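PDB 4LJS: periplasmic binding protein from Veillonella parvula, which probably captures a ligand, perhaps an iron or cobalamin-type compound, in the periplasm and delivers it to a membrane transporter. Local coordinates for residues S54-I59 with Y78-Y83; A187-E192 with G309-L314; I26-R31 with N135-E140; D246-I251 with K282-L287. One frame throughout, in Å; residues are numbered along the deposited sequence.

The chain has two lobes, each built round its own sheet and joined by the long helix 168-188, as in chelatase-clan binding proteins. Contacts 1 and 3 lie in the first lobe, with centres about 21 Å apart, contact 1 nested in the loop that contact 3 closes. Both close before contacts 2 and 4 open, so each lobe is built largely from its own part of the chain. Contacts 2 and 4 have centres about 16 Å apart, contact 4 nested in the loop of contact 2. These two touch, Arg283 NH2 standing 2.9 Å from Gly309 O. In contact 1, Glu56 and Arg80 form salt bridges with Arg298 and Asp301, around the start of helix 299-310.

Contact 1 of 4, residues S54-I59 with Y78-Y83; sequences SIETII and YVRPEY
Glu56, on helix 52-60, reaches out to the loop 78-83 and takes the backbone NH of Arg80. The helix is the crossover of a beta-alpha-beta unit between the parallel strands 47-50 and 67-71 of the first lobe, and the loop leads from strand 67-71 into helix 84-89. The polar part rests on one carboxylate. Arg80 N donates to Glu56 OE1 over 2.9 Å, with an N-H...O angle of 160°. The donor comes on the syn side, 34° out of the carboxylate plane. Glu56 CG lies anti to the carbonyl carbon (chi1 -79°), and the extended chain beyond it carries the acid across to the loop. The other oxygen, OE2, is held by Arg298 in a salt bridge and by Gln52. An alanine here would probably leave Arg80 N without its acceptor and Arg298 without this charge partner. The salt bridges of Arg80 run elsewhere, to Glu82 within the loop and to Asp301.

Carbon atoms crowd the acid: Val79 CG1 lies 3.3 Å from Glu56 OE1. The apolar contact is Ile59 with Tyr83. Their side chains run alongside one another, head to tail, Ile59 CG2 meeting Tyr83 CB at 3.7 Å. Finally, Glu56 OE1 lies at the edge of the Tyr83 ring, near its plane and 3.6 Å from CD2.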
loop_
_atom_site.group_PDB
_atom_site.type_symbol
_atom_site.label_atom_id
_atom_site.label_comp_id
_atom_site.label_asym_id
_atom_site.label_seq_id
_atom_site.Cartn_x
_atom_site.Cartn_y
_atom_site.Cartn_z
ATOM N N SER A 54 -4.668 1.095 6.020
ATOM C CA SER A 54 -5.768 1.636 6.816
ATOM C C SER A 54 -5.234 2.659 7.817
ATOM O O SER A 54 -5.749 3.770 7.925
ATOM C CB SER A 54 -6.501 0.521 7.566
ATOM O OG SER A 54 -6.783 -0.578 6.716
ATOM N N ILE A 55 -4.173 2.275 8.521
ATOM C CA ILE A 55 -3.620 3.083 9.603
ATOM C C ILE A 55 -2.983 4.370 9.112
ATOM O O ILE A 55 -3.381 5.459 9.535
ATOM C CB ILE A 55 -2.595 2.275 10.421
ATOM C CG1 ILE A 55 -3.262 1.006 10.976
ATOM C CG2 ILE A 55 -2.021 3.129 11.552
ATOM C CD1 ILE A 55 -2.288 -0.086 11.368
ATOM N N GLU A 56 -2.007 4.249 8.212
ATOM C CA GLU A 56 -1.263 5.414 7.738
ATOM C C GLU A 56 -2.075 6.379 6.873
ATOM O O GLU A 56 -1.801 7.582 6.871
ATOM C CB GLU A 56 0.024 5.001 7.007
ATOM C CG GLU A 56 1.158 4.627 7.948
ATOM C CD GLU A 56 2.516 4.603 7.264
ATOM O OE1 GLU A 56 3.239 5.625 7.333
ATOM O OE2 GLU A 56 2.861 3.559 6.667
ATOM N N THR A 57 -3.055 5.868 6.126
ATOM C CA THR A 57 -3.875 6.747 5.287
ATOM C C THR A 57 -4.736 7.670 6.151
ATOM O O THR A 57 -4.832 8.868 5.889
ATOM C CB THR A 57 -4.769 5.964 4.291
ATOM O OG1 THR A 57 -3.949 5.120 3.463
ATOM C CG2 THR A 57 -5.567 6.927 3.401
ATOM N N ILE A 58 -5.349 7.113 7.192
ATOM C CA ILE A 58 -6.155 7.918 8.088
ATOM C C ILE A 58 -5.274 8.924 8.830
ATOM O O ILE A 58 -5.652 10.083 9.010
ATOM C CB ILE A 58 -6.956 7.053 9.066
ATOM C CG1 ILE A 58 -8.046 6.285 8.309
ATOM C CG2 ILE A 58 -7.566 7.928 10.153
ATOM C CD1 ILE A 58 -8.636 5.097 9.097
ATOM N N ILE A 59 -4.080 8.492 9.223
ATOM C CA ILE A 59 -3.127 9.414 9.820
ATOM C C ILE A 59 -2.754 10.540 8.848
ATOM O O ILE A 59 -2.727 11.717 9.227
ATOM C CB ILE A 59 -1.871 8.686 10.318
ATOM C CG1 ILE A 59 -2.233 7.786 11.515
ATOM C CG2 ILE A 59 -0.800 9.687 10.694
ATOM C CD1 ILE A 59 -1.068 6.962 12.059
ATOM N N TYR A 78 8.467 1.262 10.579
ATOM C CA TYR A 78 7.898 0.960 9.272
ATOM C C TYR A 78 6.935 2.050 8.846
ATOM O O TYR A 78 6.510 2.083 7.706
ATOM C CB TYR A 78 7.142 -0.363 9.306
ATOM C CG TYR A 78 8.008 -1.575 9.521
ATOM C CD1 TYR A 78 8.543 -1.856 10.766
ATOM C CD2 TYR A 78 8.276 -2.451 8.480
ATOM C CE1 TYR A 78 9.330 -2.965 10.967
ATOM C CE2 TYR A 78 9.059 -3.568 8.674
ATOM C CZ TYR A 78 9.583 -3.821 9.920
ATOM O OH TYR A 78 10.369 -4.932 10.121
ATOM N N VAL A 79 6.571 2.921 9.781
ATOM C CA VAL A 79 5.686 4.042 9.495
ATOM C C VAL A 79 6.535 5.218 9.011
ATOM O O VAL A 79 7.654 5.407 9.500
ATOM C CB VAL A 79 4.885 4.430 10.768
ATOM C CG1 VAL A 79 4.051 5.681 10.546
ATOM C CG2 VAL A 79 4.004 3.273 11.201
ATOM N N ARG A 80 6.027 5.985 8.043
ATOM C CA ARG A 80 6.720 7.193 7.573
ATOM C C ARG A 80 7.052 8.092 8.757
ATOM O O ARG A 80 6.208 8.281 9.633
ATOM C CB ARG A 80 5.865 7.988 6.576
ATOM C CG ARG A 80 5.851 7.441 5.172
ATOM C CD ARG A 80 5.028 8.307 4.224
ATOM N NE ARG A 80 5.717 9.541 3.866
ATOM C CZ ARG A 80 6.604 9.638 2.879
ATOM N NH1 ARG A 80 6.911 8.570 2.158
ATOM N NH2 ARG A 80 7.188 10.800 2.614
ATOM N N PRO A 81 8.280 8.640 8.786
ATOM C CA PRO A 81 8.766 9.463 9.904
ATOM C C PRO A 81 7.744 10.503 10.378
ATOM O O PRO A 81 7.507 10.608 11.581
ATOM C CB PRO A 81 10.009 10.152 9.318
ATOM C CG PRO A 81 10.508 9.193 8.287
ATOM C CD PRO A 81 9.286 8.504 7.714
ATOM N N GLU A 82 7.123 11.223 9.446
ATOM C CA GLU A 82 6.177 12.285 9.784
ATOM C C GLU A 82 4.857 11.787 10.358
ATOM O O GLU A 82 4.077 12.576 10.881
ATOM C CB GLU A 82 5.884 13.161 8.562
ATOM C CG GLU A 82 5.112 12.455 7.468
ATOM C CD GLU A 82 5.966 12.180 6.244
ATOM O OE1 GLU A 82 5.482 12.424 5.114
ATOM O OE2 GLU A 82 7.122 11.726 6.417
ATOM N N TYR A 83 4.605 10.484 10.253
ATOM C CA TYR A 83 3.381 9.893 10.787
ATOM C C TYR A 83 3.628 9.103 12.075
ATOM O O TYR A 83 2.688 8.578 12.676
ATOM C CB TYR A 83 2.716 8.992 9.737
ATOM C CG TYR A 83 2.320 9.719 8.469
ATOM C CD1 TYR A 83 1.993 11.071 8.495
ATOM C CD2 TYR A 83 2.273 9.058 7.245
ATOM C CE1 TYR A 83 1.634 11.746 7.333
ATOM C CE2 TYR A 83 1.916 9.728 6.079
ATOM C CZ TYR A 83 1.596 11.068 6.134
ATOM O OH TYR A 83 1.236 11.737 4.986
#

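Contact 2 of 4, residues A187-E192 with G309-L314; sequences AQTAHE and GLYPNL
Thr189 meets Tyr311 where two helices run out: the threonine lies near the C-terminal end of helix 168-188, and the tyrosine just after helix 299-310. The two side chains cross at about a right angle. Thr189 CB stands 3.9 Å from Tyr311 CE1, and there the side chain branches. The methyl CG2 lies 3.6 Å from Tyr311 CD1 and also touches Leu314 CD2. The hydroxyl OG1 sits over one face of the ring, offset toward the rim and 3.7 Å from CE1. With chi1 at 61°, OG1 falls between the backbone N and the carbonyl carbon, and from there it also bonds to Thr185 O, one turn back in the helix.

A water joins the two polar ends. It donates to Thr189 OG1 at 2.8 Å and to Tyr311 OH at 3.0 Å. Tyr311 OH has a further partner in Leu223 O. Beside this pair, both methyls of Leu314 rest on Gln188 CB, each at 3.9 Å.

Thr189 begins a type I beta turn that closes at Glu192. The contact joins the C-terminal ends of helices 168-188 and 299-310 on the side of the second lobe. Tyr311 also packs on Pro195, just before strand 196-203, while Leu314 leans on Tyr184 of helix 168-188.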
loop_
_atom_site.group_PDB
_atom_site.type_symbol
_atom_site.label_atom_id
_atom_site.label_comp_id
_atom_site.label_asym_id
_atom_site.label_seq_id
_atom_site.Cartn_x
_atom_site.Cartn_y
_atom_site.Cartn_z
ATOM N N ALA A 187 6.630 12.847 -18.883
ATOM C CA ALA A 187 6.793 13.965 -19.824
ATOM C C ALA A 187 8.258 14.343 -20.054
ATOM O O ALA A 187 8.649 14.661 -21.171
ATOM C CB ALA A 187 5.985 15.186 -19.377
ATOM N N GLN A 188 9.068 14.299 -18.999
ATOM C CA GLN A 188 10.469 14.708 -19.105
ATOM C C GLN A 188 11.340 13.690 -19.848
ATOM O O GLN A 188 12.453 14.004 -20.255
ATOM C CB GLN A 188 11.059 14.977 -17.717
ATOM C CG GLN A 188 10.358 16.082 -16.945
ATOM C CD GLN A 188 10.373 17.415 -17.680
ATOM O OE1 GLN A 188 11.401 17.831 -18.217
ATOM N NE2 GLN A 188 9.224 18.089 -17.711
ATOM N N THR A 189 10.821 12.480 -20.035
ATOM C CA THR A 189 11.607 11.384 -20.599
ATOM C C THR A 189 11.004 10.761 -21.862
ATOM O O THR A 189 11.474 9.722 -22.325
ATOM C CB THR A 189 11.755 10.257 -19.581
ATOM O OG1 THR A 189 10.450 9.759 -19.250
ATOM C CG2 THR A 189 12.456 10.765 -18.313
ATOM N N ALA A 190 9.971 11.388 -22.414
ATOM C CA ALA A 190 9.244 10.808 -23.542
ATOM C C ALA A 190 10.104 10.664 -24.801
ATOM O O ALA A 190 9.827 9.827 -25.647
ATOM C CB ALA A 190 7.984 11.617 -23.839
ATOM N N HIS A 191 11.150 11.472 -24.910
ATOM C CA HIS A 191 12.046 11.420 -26.058
ATOM C C HIS A 191 13.096 10.316 -25.942
ATOM O O HIS A 191 13.846 10.068 -26.885
ATOM C CB HIS A 191 12.761 12.757 -26.217
ATOM C CG HIS A 191 13.609 13.121 -25.041
ATOM N ND1 HIS A 191 13.074 13.504 -23.830
ATOM C CD2 HIS A 191 14.953 13.153 -24.887
ATOM C CE1 HIS A 191 14.053 13.762 -22.982
ATOM N NE2 HIS A 191 15.202 13.556 -23.598
ATOM N N GLU A 192 13.148 9.660 -24.785
ATOM C CA GLU A 192 14.154 8.634 -24.524
ATOM C C GLU A 192 13.582 7.234 -24.727
ATOM O O GLU A 192 12.367 7.052 -24.741
ATOM C CB GLU A 192 14.704 8.770 -23.097
ATOM C CG GLU A 192 15.365 10.117 -22.805
ATOM C CD GLU A 192 15.781 10.277 -21.348
ATOM O OE1 GLU A 192 15.231 9.571 -20.478
ATOM O OE2 GLU A 192 16.665 11.115 -21.073
ATOM N N GLY A 309 14.523 4.914 -9.799
ATOM C CA GLY A 309 15.244 3.781 -10.354
ATOM C C GLY A 309 15.118 3.640 -11.868
ATOM O O GLY A 309 16.058 3.211 -12.547
ATOM N N LEU A 310 13.953 3.991 -12.409
ATOM C CA LEU A 310 13.737 3.884 -13.849
ATOM C C LEU A 310 14.508 4.966 -14.585
ATOM O O LEU A 310 15.089 4.714 -15.639
ATOM C CB LEU A 310 12.248 3.996 -14.195
ATOM C CG LEU A 310 11.350 2.810 -13.852
ATOM C CD1 LEU A 310 9.894 3.175 -14.113
ATOM C CD2 LEU A 310 11.766 1.576 -14.652
ATOM N N TYR A 311 14.534 6.167 -14.013
ATOM C CA TYR A 311 15.123 7.313 -14.705
ATOM C C TYR A 311 16.220 8.047 -13.920
ATOM O O TYR A 311 16.033 9.194 -13.525
ATOM C CB TYR A 311 14.005 8.277 -15.105
ATOM C CG TYR A 311 12.932 7.613 -15.940
ATOM C CD1 TYR A 311 13.143 7.340 -17.286
ATOM C CD2 TYR A 311 11.713 7.236 -15.380
ATOM C CE1 TYR A 311 12.168 6.734 -18.053
ATOM C CE2 TYR A 311 10.724 6.623 -16.153
ATOM C CZ TYR A 311 10.960 6.377 -17.487
ATOM O OH TYR A 311 9.998 5.768 -18.269
ATOM N N PRO A 312 17.381 7.393 -13.721
ATOM C CA PRO A 312 18.491 7.923 -12.912
ATOM C C PRO A 312 19.015 9.268 -13.413
ATOM O O PRO A 312 19.551 10.052 -12.629
ATOM C CB PRO A 312 19.592 6.863 -13.077
ATOM C CG PRO A 312 18.889 5.639 -13.530
ATOM C CD PRO A 312 17.733 6.110 -14.355
ATOM N N ASN A 313 18.872 9.534 -14.705
ATOM C CA ASN A 313 19.328 10.807 -15.249
ATOM C C ASN A 313 18.410 11.964 -14.888
ATOM O O ASN A 313 18.861 13.097 -14.739
ATOM C CB ASN A 313 19.513 10.725 -16.763
ATOM C CG ASN A 313 20.729 9.915 -17.151
ATOM O OD1 ASN A 313 21.743 9.926 -16.450
ATOM N ND2 ASN A 313 20.633 9.199 -18.266
ATOM N N LEU A 314 17.121 11.678 -14.758
ATOM C CA LEU A 314 16.160 12.693 -14.345
ATOM C C LEU A 314 16.265 12.936 -12.841
ATOM O O LEU A 314 16.064 14.053 -12.369
ATOM C CB LEU A 314 14.739 12.264 -14.708
ATOM C CG LEU A 314 13.643 13.289 -14.408
ATOM C CD1 LEU A 314 13.924 14.583 -15.146
ATOM C CD2 LEU A 314 12.289 12.736 -14.798
HETATM O O HOH W 1 9.575 7.554 -20.678
#

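Contact 3 of 4, residues I26-R31 with N135-E140; sequences IESFVR and NVYIAE
Tyr137 is the first residue of 135-140 to meet the segment 26-31 closely. Its side chain runs roughly perpendicular to that of Ile26, whose CG2 packs 3.8 Å from Tyr137 CE1. The ring also passes Ser28 OG, 3.9 Å from CD1. The phenol OH reaches on to Asp160 of helix 151-164.

Ile138 follows and carries the polar link. Its N donates to Ser28 OG over 3.0 Å, with an N-H...O angle of 151°. Ser28 chi1 is -164°, which sets OG opposite the backbone N and directs it at the edge strand. A water bonds both Ser28 OG and Ile138 O, donating to the latter at 2.7 Å. The isoleucine side chain also packs against backbone: CG2 and CD1 each lie 3.3 Å from Phe29 O. Its CD1 meets Val30 CG1 at 4.2 Å.

Further on, Glu140 CD lies 4.3 Å from Phe29 CE1.

The strands 26-29 and 135-138 cross at 63°, and a side-chain bond and a water tie them where the sheets meet. Strand 135-138 is an outermost strand of the four-stranded parallel sheet. Strand 19-29 pairs instead with 34-40, and Ile26 also packs on Ile164 of helix 151-164.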
loop_
_atom_site.group_PDB
_atom_site.type_symbol
_atom_site.label_atom_id
_atom_site.label_comp_id
_atom_site.label_asym_id
_atom_site.label_seq_id
_atom_site.Cartn_x
_atom_site.Cartn_y
_atom_site.Cartn_z
ATOM N N ILE A 26 -20.879 5.859 0.382
ATOM C CA ILE A 26 -19.662 5.236 -0.115
ATOM C C ILE A 26 -19.959 3.837 -0.643
ATOM O O ILE A 26 -20.723 3.086 -0.033
ATOM C CB ILE A 26 -18.602 5.128 1.010
ATOM C CG1 ILE A 26 -18.095 6.518 1.412
ATOM C CG2 ILE A 26 -17.437 4.223 0.590
ATOM C CD1 ILE A 26 -17.440 7.285 0.273
ATOM N N GLU A 27 -19.361 3.497 -1.781
ATOM C CA GLU A 27 -19.411 2.135 -2.294
ATOM C C GLU A 27 -18.118 1.362 -2.010
ATOM O O GLU A 27 -17.015 1.820 -2.318
ATOM C CB GLU A 27 -19.691 2.129 -3.798
ATOM C CG GLU A 27 -19.561 0.748 -4.427
ATOM C CD GLU A 27 -19.777 0.764 -5.924
ATOM O OE1 GLU A 27 -18.788 0.952 -6.663
ATOM O OE2 GLU A 27 -20.932 0.588 -6.359
ATOM N N SER A 28 -18.269 0.178 -1.427
ATOM C CA SER A 28 -17.148 -0.720 -1.181
ATOM C C SER A 28 -17.572 -2.107 -1.648
ATOM O O SER A 28 -18.662 -2.264 -2.207
ATOM C CB SER A 28 -16.784 -0.719 0.305
ATOM O OG SER A 28 -15.500 -1.282 0.543
ATOM N N PHE A 29 -16.720 -3.108 -1.442
ATOM C CA PHE A 29 -17.003 -4.460 -1.931
ATOM C C PHE A 29 -16.621 -5.512 -0.898
ATOM O O PHE A 29 -15.593 -5.397 -0.238
ATOM C CB PHE A 29 -16.217 -4.755 -3.216
ATOM C CG PHE A 29 -16.442 -3.759 -4.312
ATOM C CD1 PHE A 29 -15.765 -2.546 -4.315
ATOM C CD2 PHE A 29 -17.329 -4.040 -5.348
ATOM C CE1 PHE A 29 -15.976 -1.622 -5.325
ATOM C CE2 PHE A 29 -17.544 -3.125 -6.360
ATOM C CZ PHE A 29 -16.864 -1.912 -6.349
ATOM N N VAL A 30 -17.436 -6.552 -0.773
ATOM C CA VAL A 30 -17.068 -7.675 0.070
ATOM C C VAL A 30 -16.299 -8.691 -0.768
ATOM O O VAL A 30 -15.432 -9.403 -0.267
ATOM C CB VAL A 30 -18.304 -8.304 0.761
ATOM C CG1 VAL A 30 -18.884 -7.322 1.768
ATOM C CG2 VAL A 30 -19.357 -8.690 -0.257
ATOM N N ARG A 31 -16.615 -8.734 -2.057
ATOM C CA ARG A 31 -15.878 -9.540 -3.019
ATOM C C ARG A 31 -15.837 -8.813 -4.355
ATOM O O ARG A 31 -16.571 -7.846 -4.573
ATOM C CB ARG A 31 -16.520 -10.922 -3.198
ATOM C CG ARG A 31 -16.324 -11.843 -2.014
ATOM C CD ARG A 31 -16.750 -13.274 -2.306
ATOM N NE ARG A 31 -16.423 -14.140 -1.175
ATOM C CZ ARG A 31 -16.522 -15.467 -1.175
ATOM N NH1 ARG A 31 -16.949 -16.118 -2.255
ATOM N NH2 ARG A 31 -16.191 -16.143 -0.085
ATOM N N ASN A 135 -20.012 1.240 10.614
ATOM C CA ASN A 135 -19.759 1.041 9.197
ATOM C C ASN A 135 -18.488 0.247 8.952
ATOM O O ASN A 135 -17.618 0.154 9.825
ATOM C CB ASN A 135 -19.692 2.388 8.488
ATOM C CG ASN A 135 -21.054 2.994 8.308
ATOM O OD1 ASN A 135 -21.948 2.354 7.755
ATOM N ND2 ASN A 135 -21.241 4.212 8.803
ATOM N N VAL A 136 -18.393 -0.331 7.760
ATOM C CA VAL A 136 -17.210 -1.086 7.345
ATOM C C VAL A 136 -16.737 -0.557 5.989
ATOM O O VAL A 136 -17.544 -0.335 5.088
ATOM C CB VAL A 136 -17.522 -2.593 7.231
ATOM C CG1 VAL A 136 -16.348 -3.359 6.607
ATOM C CG2 VAL A 136 -17.888 -3.167 8.600
ATOM N N TYR A 137 -15.436 -0.318 5.865
ATOM C CA TYR A 137 -14.856 0.033 4.579
ATOM C C TYR A 137 -13.740 -0.945 4.241
ATOM O O TYR A 137 -12.860 -1.201 5.061
ATOM C CB TYR A 137 -14.335 1.474 4.554
ATOM C CG TYR A 137 -13.773 1.845 3.203
ATOM C CD1 TYR A 137 -14.620 2.134 2.139
ATOM C CD2 TYR A 137 -12.400 1.880 2.978
ATOM C CE1 TYR A 137 -14.123 2.463 0.888
ATOM C CE2 TYR A 137 -11.886 2.210 1.718
ATOM C CZ TYR A 137 -12.755 2.498 0.681
ATOM O OH TYR A 137 -12.270 2.822 -0.572
ATOM N N ILE A 138 -13.793 -1.480 3.026
ATOM C CA ILE A 138 -12.879 -2.526 2.583
ATOM C C ILE A 138 -12.009 -2.039 1.415
ATOM O O ILE A 138 -12.523 -1.470 0.451
ATOM C CB ILE A 138 -13.689 -3.778 2.174
ATOM C CG1 ILE A 138 -14.367 -4.372 3.412
ATOM C CG2 ILE A 138 -12.804 -4.816 1.484
ATOM C CD1 ILE A 138 -15.395 -5.445 3.105
ATOM N N ALA A 139 -10.696 -2.243 1.509
ATOM C CA ALA A 139 -9.792 -1.872 0.415
ATOM C C ALA A 139 -10.095 -2.676 -0.847
ATOM O O ALA A 139 -10.008 -3.906 -0.843
ATOM C CB ALA A 139 -8.352 -2.083 0.820
ATOM N N GLU A 140 -10.439 -1.987 -1.929
ATOM C CA GLU A 140 -10.715 -2.669 -3.190
ATOM C C GLU A 140 -9.516 -3.481 -3.705
ATOM O O GLU A 140 -9.688 -4.529 -4.320
ATOM C CB GLU A 140 -11.182 -1.678 -4.262
ATOM C CG GLU A 140 -11.597 -2.357 -5.548
ATOM C CD GLU A 140 -11.873 -1.378 -6.673
ATOM O OE1 GLU A 140 -11.674 -0.158 -6.470
ATOM O OE2 GLU A 140 -12.285 -1.838 -7.762
HETATM O O HOH W 2 -13.842 -0.382 -1.611
#

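Contact 4 of 4, residues D246-I251 with K282-L287; sequences DVIFLI and KRVHFL
Leu250 and Val284 interlock on one face of a parallel strand pair, Leu250 CD1 lying 3.7 Å from Val284 CG1. The strands form a beta-alpha-beta connection in the second lobe's mixed sheet, through helices 260-268 and 277-280. Leu250 CB also backs onto Phe286 CD1, and Met264 of helix 260-268 packs over this face. On the other face, Leu287 CD2 fits between Phe249 CB, at 4.0 Å, and Ile251 CG1. Leu287 chi1 (180°) and chi2 (56°) together turn that methyl toward the first strand. Val247 CG2 forms another bump, 3.7 Å from His285 CD2 at the imidazole edge, near its plane.

At the start of the pair, Arg283 bends at chi3 (58°) and folds back over the first strand. Asp246 O and Val247 CB lie over one face of its guanidinium, and NH2 bonds to Gly309 O. Asp246 OD2 is instead held by Lys196 N. With an alanine in place of Arg283, Gly309 O would probably lose this donor and Val247 CB its guanidinium cover.

Ile248 N and Leu250 N donate to Arg283 O and His285 O; His285 N and Leu287 N return to Ile248 O and Leu250 O. Mostly apolar side chains thus pack on the two faces while the peptide groups bond strand to strand.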
loop_
_atom_site.group_PDB
_atom_site.type_symbol
_atom_site.label_atom_id
_atom_site.label_comp_id
_atom_site.label_asym_id
_atom_site.label_seq_id
_atom_site.Cartn_x
_atom_site.Cartn_y
_atom_site.Cartn_z
ATOM N N ASP A 246 17.008 -3.508 -17.690
ATOM C CA ASP A 246 17.889 -2.390 -17.373
ATOM C C ASP A 246 17.962 -2.114 -15.876
ATOM O O ASP A 246 18.964 -1.588 -15.390
ATOM C CB ASP A 246 17.379 -1.122 -18.049
ATOM C CG ASP A 246 17.313 -1.254 -19.543
ATOM O OD1 ASP A 246 18.301 -1.737 -20.138
ATOM O OD2 ASP A 246 16.271 -0.880 -20.119
ATOM N N VAL A 247 16.882 -2.437 -15.166
ATOM C CA VAL A 247 16.773 -2.171 -13.733
ATOM C C VAL A 247 15.907 -3.240 -13.054
ATOM O O VAL A 247 14.841 -3.607 -13.556
ATOM C CB VAL A 247 16.211 -0.748 -13.457
ATOM C CG1 VAL A 247 14.904 -0.520 -14.212
ATOM C CG2 VAL A 247 16.014 -0.513 -11.969
ATOM N N ILE A 248 16.388 -3.762 -11.931
ATOM C CA ILE A 248 15.639 -4.743 -11.163
ATOM C C ILE A 248 15.124 -4.129 -9.875
ATOM O O ILE A 248 15.868 -3.487 -9.137
ATOM C CB ILE A 248 16.508 -5.948 -10.793
ATOM C CG1 ILE A 248 16.933 -6.704 -12.052
ATOM C CG2 ILE A 248 15.758 -6.876 -9.832
ATOM C CD1 ILE A 248 17.890 -7.843 -11.780
ATOM N N PHE A 249 13.843 -4.325 -9.606
ATOM C CA PHE A 249 13.302 -3.958 -8.307
ATOM C C PHE A 249 13.110 -5.202 -7.453
ATOM O O PHE A 249 12.397 -6.134 -7.837
ATOM C CB PHE A 249 12.014 -3.159 -8.465
ATOM C CG PHE A 249 12.227 -1.825 -9.117
ATOM C CD1 PHE A 249 12.721 -0.753 -8.382
ATOM C CD2 PHE A 249 11.987 -1.650 -10.467
ATOM C CE1 PHE A 249 12.939 0.470 -8.972
ATOM C CE2 PHE A 249 12.197 -0.422 -11.065
ATOM C CZ PHE A 249 12.676 0.640 -10.318
ATOM N N LEU A 250 13.790 -5.220 -6.313
ATOM C CA LEU A 250 13.666 -6.309 -5.350
ATOM C C LEU A 250 12.607 -5.968 -4.309
ATOM O O LEU A 250 12.830 -5.135 -3.425
ATOM C CB LEU A 250 15.003 -6.570 -4.655
ATOM C CG LEU A 250 16.152 -7.104 -5.512
ATOM C CD1 LEU A 250 17.354 -7.425 -4.633
ATOM C CD2 LEU A 250 15.719 -8.330 -6.303
ATOM N N ILE A 251 11.454 -6.613 -4.420
ATOM C CA ILE A 251 10.360 -6.388 -3.485
ATOM C C ILE A 251 10.588 -7.151 -2.181
ATOM O O ILE A 251 10.884 -8.345 -2.194
ATOM C CB ILE A 251 9.010 -6.752 -4.127
ATOM C CG1 ILE A 251 8.754 -5.833 -5.327
ATOM C CG2 ILE A 251 7.877 -6.643 -3.114
ATOM C CD1 ILE A 251 7.569 -6.224 -6.172
ATOM N N LYS A 282 24.683 -1.817 -11.850
ATOM C CA LYS A 282 24.326 -1.634 -10.448
ATOM C C LYS A 282 22.969 -0.964 -10.282
ATOM O O LYS A 282 22.801 -0.063 -9.465
ATOM C CB LYS A 282 25.424 -0.858 -9.713
ATOM C CG LYS A 282 26.790 -1.539 -9.792
ATOM C CD LYS A 282 27.919 -0.603 -9.386
ATOM C CE LYS A 282 28.139 -0.600 -7.884
ATOM N NZ LYS A 282 28.690 -1.896 -7.394
ATOM N N ARG A 283 22.000 -1.418 -11.067
ATOM C CA ARG A 283 20.648 -0.885 -10.985
ATOM C C ARG A 283 19.704 -1.941 -10.412
ATOM O O ARG A 283 18.802 -2.443 -11.081
ATOM C CB ARG A 283 20.200 -0.357 -12.352
ATOM C CG ARG A 283 21.119 0.754 -12.875
ATOM C CD ARG A 283 20.658 1.321 -14.210
ATOM N NE ARG A 283 19.301 1.866 -14.142
ATOM C CZ ARG A 283 18.595 2.227 -15.207
ATOM N NH1 ARG A 283 19.121 2.106 -16.419
ATOM N NH2 ARG A 283 17.364 2.705 -15.066
ATOM N N VAL A 284 19.953 -2.288 -9.155
ATOM C CA VAL A 284 19.135 -3.243 -8.432
ATOM C C VAL A 284 18.762 -2.570 -7.126
ATOM O O VAL A 284 19.629 -2.265 -6.306
ATOM C CB VAL A 284 19.910 -4.543 -8.155
ATOM C CG1 VAL A 284 19.044 -5.532 -7.381
ATOM C CG2 VAL A 284 20.419 -5.158 -9.466
ATOM N N HIS A 285 17.472 -2.315 -6.939
ATOM C CA HIS A 285 17.033 -1.530 -5.794
ATOM C C HIS A 285 15.942 -2.222 -4.993
ATOM O O HIS A 285 15.108 -2.943 -5.550
ATOM C CB HIS A 285 16.527 -0.165 -6.261
ATOM C CG HIS A 285 17.374 0.456 -7.326
ATOM N ND1 HIS A 285 18.524 1.163 -7.045
ATOM C CD2 HIS A 285 17.241 0.474 -8.675
ATOM C CE1 HIS A 285 19.061 1.590 -8.174
ATOM N NE2 HIS A 285 18.302 1.185 -9.177
ATOM N N PHE A 286 15.953 -1.981 -3.684
ATOM C CA PHE A 286 14.918 -2.485 -2.793
ATOM C C PHE A 286 13.614 -1.724 -3.001
ATOM O O PHE A 286 13.617 -0.510 -3.191
ATOM C CB PHE A 286 15.362 -2.339 -1.335
ATOM C CG PHE A 286 16.336 -3.391 -0.887
ATOM C CD1 PHE A 286 16.058 -4.737 -1.073
ATOM C CD2 PHE A 286 17.533 -3.034 -0.277
ATOM C CE1 PHE A 286 16.949 -5.715 -0.648
ATOM C CE2 PHE A 286 18.432 -4.004 0.148
ATOM C CZ PHE A 286 18.140 -5.349 -0.041
ATOM N N LEU A 287 12.500 -2.447 -2.962
ATOM C CA LEU A 287 11.180 -1.841 -3.066
ATOM C C LEU A 287 10.272 -2.482 -2.014
ATOM O O LEU A 287 9.926 -3.660 -2.117
ATOM C CB LEU A 287 10.618 -2.035 -4.480
ATOM C CG LEU A 287 9.228 -1.484 -4.832
ATOM C CD1 LEU A 287 9.122 0.012 -4.566
ATOM C CD2 LEU A 287 8.889 -1.793 -6.293
#